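Local coordinates for cysteine desulfurase (Elizabethkingia anophelis NUHP1, PDB 5VPR), which probably removes sulfur from L-cysteine with the help of pyridoxal 5'-phosphate, passing it to a sulfur carrier and yielding L-alanine, at residues E191-V196 with T221-F226. Numbering follows the deposited sequence.
Sequences EIIRKV and TMDCDF
Ile193 reaches from helix 189-199 to the turn that follows helix 219-222, and its side chain makes every close contact between 191-196 and 221-226. Its CB points at the turn and splits into two arms. On the short arm, Ile193 CG2 lies 3.9 Å from Met222 O and about as close to Asp223 O. The longer arm sets CG1 opposite the carbonyl carbon about the CA-CB bond (chi1 -71°) and stays extended, which carries CD1 farthest from its own helix. There Ile193 CD1 meets Met222 O at 3.1 Å, a tight approach for a methyl group. Ile193 CD1 also packs on Met222 CG at 3.8 Å. The Ile193 and Met222 side chains cross at about a right angle, meeting at this methylene, while the methionine chain runs on past with its sulfur farther off. A branched, wholly apolar isoleucine suits this buried place because both its arms close on the Met222 carbonyl oxygen, with CG2 also near Asp223 O. Asp223 leaves the helix with positive phi (58°), and its carboxylate, at the edge of the contact, forms salt bridges with Lys246 and Arg197. Ile193 also rests on Ile204 of strand 203-207, beside which strand 226-230 runs parallel. Helix packing against the loop that leads into the neighbouring parallel strand is characteristic of the alpha/beta large domain of class-V, fold-type I pyridoxal-phosphate enzymes.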
ATOM      1  N   GLU A 191      -6.482   5.641  17.049  1.00 41.74           N
ATOM      2  CA  GLU A 191      -6.630   5.132  18.407  1.00 49.55           C
ATOM      3  C   GLU A 191      -5.358   4.433  18.877  1.00 41.80           C
ATOM      4  O   GLU A 191      -4.941   4.600  20.028  1.00 42.51           O
ATOM      5  CB  GLU A 191      -7.815   4.174  18.451  1.00 47.87           C
ATOM      6  CG  GLU A 191      -8.228   3.749  19.831  1.00 57.17           C
ATOM      7  CD  GLU A 191      -9.355   2.756  19.763  1.00 58.44           C
ATOM      8  OE1 GLU A 191      -9.573   2.015  20.748  1.00 69.99           O
ATOM      9  OE2 GLU A 191     -10.005   2.708  18.695  1.00 55.70           O
ATOM     10  N   ILE A 192      -4.725   3.654  17.993  1.00 40.31           N
ATOM     11  CA  ILE A 192      -3.486   2.960  18.351  1.00 39.56           C
ATOM     12  C   ILE A 192      -2.388   3.962  18.705  1.00 46.35           C
ATOM     13  O   ILE A 192      -1.723   3.842  19.739  1.00 44.60           O
ATOM     14  CB  ILE A 192      -3.037   2.031  17.204  1.00 38.27           C
ATOM     15  CG1 ILE A 192      -4.032   0.885  17.004  1.00 45.82           C
ATOM     16  CG2 ILE A 192      -1.613   1.510  17.450  1.00 41.30           C
ATOM     17  CD1 ILE A 192      -3.736   0.032  15.745  1.00 38.99           C
ATOM     18  N   ILE A 193      -2.180   4.966  17.844  1.00 38.45           N
ATOM     19  CA  ILE A 193      -1.141   5.966  18.077  1.00 38.38           C
ATOM     20  C   ILE A 193      -1.400   6.718  19.377  1.00 40.03           C
ATOM     21  O   ILE A 193      -0.487   6.926  20.181  1.00 43.88           O
ATOM     22  CB  ILE A 193      -1.047   6.919  16.875  1.00 37.63           C
ATOM     23  CG1 ILE A 193      -0.429   6.188  15.675  1.00 41.14           C
ATOM     24  CG2 ILE A 193      -0.187   8.129  17.211  1.00 38.80           C
ATOM     25  CD1 ILE A 193      -0.393   7.027  14.430  1.00 38.57           C
ATOM     26  N   ARG A 194      -2.654   7.113  19.614  1.00 41.19           N
ATOM     27  CA  ARG A 194      -2.999   7.758  20.876  1.00 43.02           C
ATOM     28  C   ARG A 194      -2.607   6.882  22.062  1.00 46.55           C
ATOM     29  O   ARG A 194      -2.009   7.366  23.029  1.00 52.02           O
ATOM     30  CB  ARG A 194      -4.498   8.079  20.906  1.00 44.91           C
ATOM     31  CG  ARG A 194      -4.814   9.449  21.452  1.00 57.91           C
ATOM     32  CD  ARG A 194      -6.323   9.710  21.526  1.00 67.54           C
ATOM     33  NE  ARG A 194      -6.996   9.318  20.291  1.00 76.90           N
ATOM     34  CZ  ARG A 194      -7.870   8.322  20.207  1.00 67.52           C
ATOM     35  NH1 ARG A 194      -8.188   7.636  21.299  1.00 63.68           N
ATOM     36  NH2 ARG A 194      -8.434   8.022  19.040  1.00 61.83           N
ATOM     37  N   LYS A 195      -2.937   5.584  22.006  1.00 43.19           N
ATOM     38  CA  LYS A 195      -2.533   4.682  23.084  1.00 46.51           C
ATOM     39  C   LYS A 195      -1.018   4.598  23.211  1.00 45.07           C
ATOM     40  O   LYS A 195      -0.483   4.630  24.327  1.00 46.21           O
ATOM     41  CB  LYS A 195      -3.100   3.281  22.874  1.00 46.76           C
ATOM     42  CG  LYS A 195      -4.598   3.120  23.057  1.00 55.45           C
ATOM     43  CD  LYS A 195      -5.026   1.738  22.526  1.00 57.30           C
ATOM     44  CE  LYS A 195      -6.509   1.444  22.774  1.00 57.83           C
ATOM     45  NZ  LYS A 195      -6.881   1.676  24.197  1.00 61.90           N
ATOM     46  N   VAL A 196      -0.308   4.484  22.083  1.00 41.66           N
ATOM     47  CA  VAL A 196       1.144   4.330  22.139  1.00 44.49           C
ATOM     48  C   VAL A 196       1.814   5.594  22.691  1.00 44.49           C
ATOM     49  O   VAL A 196       2.773   5.508  23.460  1.00 42.97           O
ATOM     50  CB  VAL A 196       1.699   3.951  20.749  1.00 39.68           C
ATOM     51  CG1 VAL A 196       3.229   3.900  20.787  1.00 40.32           C
ATOM     52  CG2 VAL A 196       1.135   2.615  20.277  1.00 39.25           C
ATOM     53  N   THR A 221      -1.135  15.221  10.960  1.00 48.76           N
ATOM     54  CA  THR A 221      -2.227  14.924  11.881  1.00 53.22           C
ATOM     55  C   THR A 221      -2.169  13.474  12.358  1.00 52.57           C
ATOM     56  O   THR A 221      -2.549  13.183  13.497  1.00 45.99           O
ATOM     57  CB  THR A 221      -3.581  15.240  11.238  1.00 57.53           C
ATOM     58  OG1 THR A 221      -3.700  14.548   9.992  1.00 51.47           O
ATOM     59  CG2 THR A 221      -3.717  16.730  10.994  1.00 58.75           C
ATOM     60  N   MET A 222      -1.662  12.561  11.530  1.00 45.50           N
ATOM     61  CA  MET A 222      -1.536  11.170  11.961  1.00 41.83           C
ATOM     62  C   MET A 222      -0.524  11.019  13.094  1.00 38.13           C
ATOM     63  O   MET A 222      -0.644  10.106  13.918  1.00 42.75           O
ATOM     64  CB  MET A 222      -1.128  10.283  10.774  1.00 43.72           C
ATOM     65  CG  MET A 222      -0.954   8.799  11.130  1.00 40.39           C
ATOM     66  SD  MET A 222      -0.353   7.779   9.752  1.00 41.96           S
ATOM     67  CE  MET A 222      -1.643   8.088   8.552  1.00 41.36           C
ATOM     68  N   ASP A 223       0.487  11.874  13.132  1.00 37.54           N
ATOM     69  CA  ASP A 223       1.527  11.818  14.155  1.00 41.71           C
ATOM     70  C   ASP A 223       2.253  10.467  14.172  1.00 41.07           C
ATOM     71  O   ASP A 223       2.709   9.999  15.219  1.00 43.41           O
ATOM     72  CB  ASP A 223       0.945  12.150  15.542  1.00 44.13           C
ATOM     73  CG  ASP A 223       2.022  12.357  16.570  1.00 51.70           C
ATOM     74  OD1 ASP A 223       3.049  12.978  16.206  1.00 49.20           O
ATOM     75  OD2 ASP A 223       1.857  11.876  17.711  1.00 56.13           O
ATOM     76  N   CYS A 224       2.397   9.820  13.012  1.00 39.52           N
ATOM     77  CA  CYS A 224       3.309   8.689  12.935  1.00 34.15           C
ATOM     78  C   CYS A 224       4.753   9.185  12.985  1.00 40.04           C
ATOM     79  O   CYS A 224       5.050  10.336  12.640  1.00 44.47           O
ATOM     80  CB  CYS A 224       3.075   7.903  11.641  1.00 39.22           C
ATOM     81  SG  CYS A 224       3.186   8.996  10.198  1.00 40.95           S
ATOM     82  N   ASP A 225       5.659   8.322  13.440  1.00 36.42           N
ATOM     83  CA  ASP A 225       7.080   8.645  13.328  1.00 40.12           C
ATOM     84  C   ASP A 225       7.655   8.244  11.974  1.00 43.83           C
ATOM     85  O   ASP A 225       8.574   8.908  11.474  1.00 45.31           O
ATOM     86  CB  ASP A 225       7.873   7.952  14.430  1.00 37.55           C
ATOM     87  CG  ASP A 225       7.545   8.504  15.805  1.00 40.28           C
ATOM     88  OD1 ASP A 225       7.605   9.735  15.967  1.00 41.86           O
ATOM     89  OD2 ASP A 225       7.214   7.707  16.700  1.00 42.83           O
ATOM     90  N   PHE A 226       7.132   7.167  11.390  1.00 36.44           N
ATOM     91  CA  PHE A 226       7.496   6.698  10.059  1.00 37.57           C
ATOM     92  C   PHE A 226       6.230   6.329   9.305  1.00 40.59           C
ATOM     93  O   PHE A 226       5.261   5.851   9.898  1.00 36.77           O
ATOM     94  CB  PHE A 226       8.382   5.449  10.082  1.00 34.56           C
ATOM     95  CG  PHE A 226       9.595   5.574  10.914  1.00 36.90           C
ATOM     96  CD1 PHE A 226       9.603   5.105  12.218  1.00 36.96           C
ATOM     97  CD2 PHE A 226      10.746   6.144  10.399  1.00 41.66           C
ATOM     98  CE1 PHE A 226      10.733   5.209  12.998  1.00 37.41           C
ATOM     99  CE2 PHE A 226      11.882   6.254  11.180  1.00 43.85           C
ATOM    100  CZ  PHE A 226      11.876   5.788  12.476  1.00 42.97           C
TER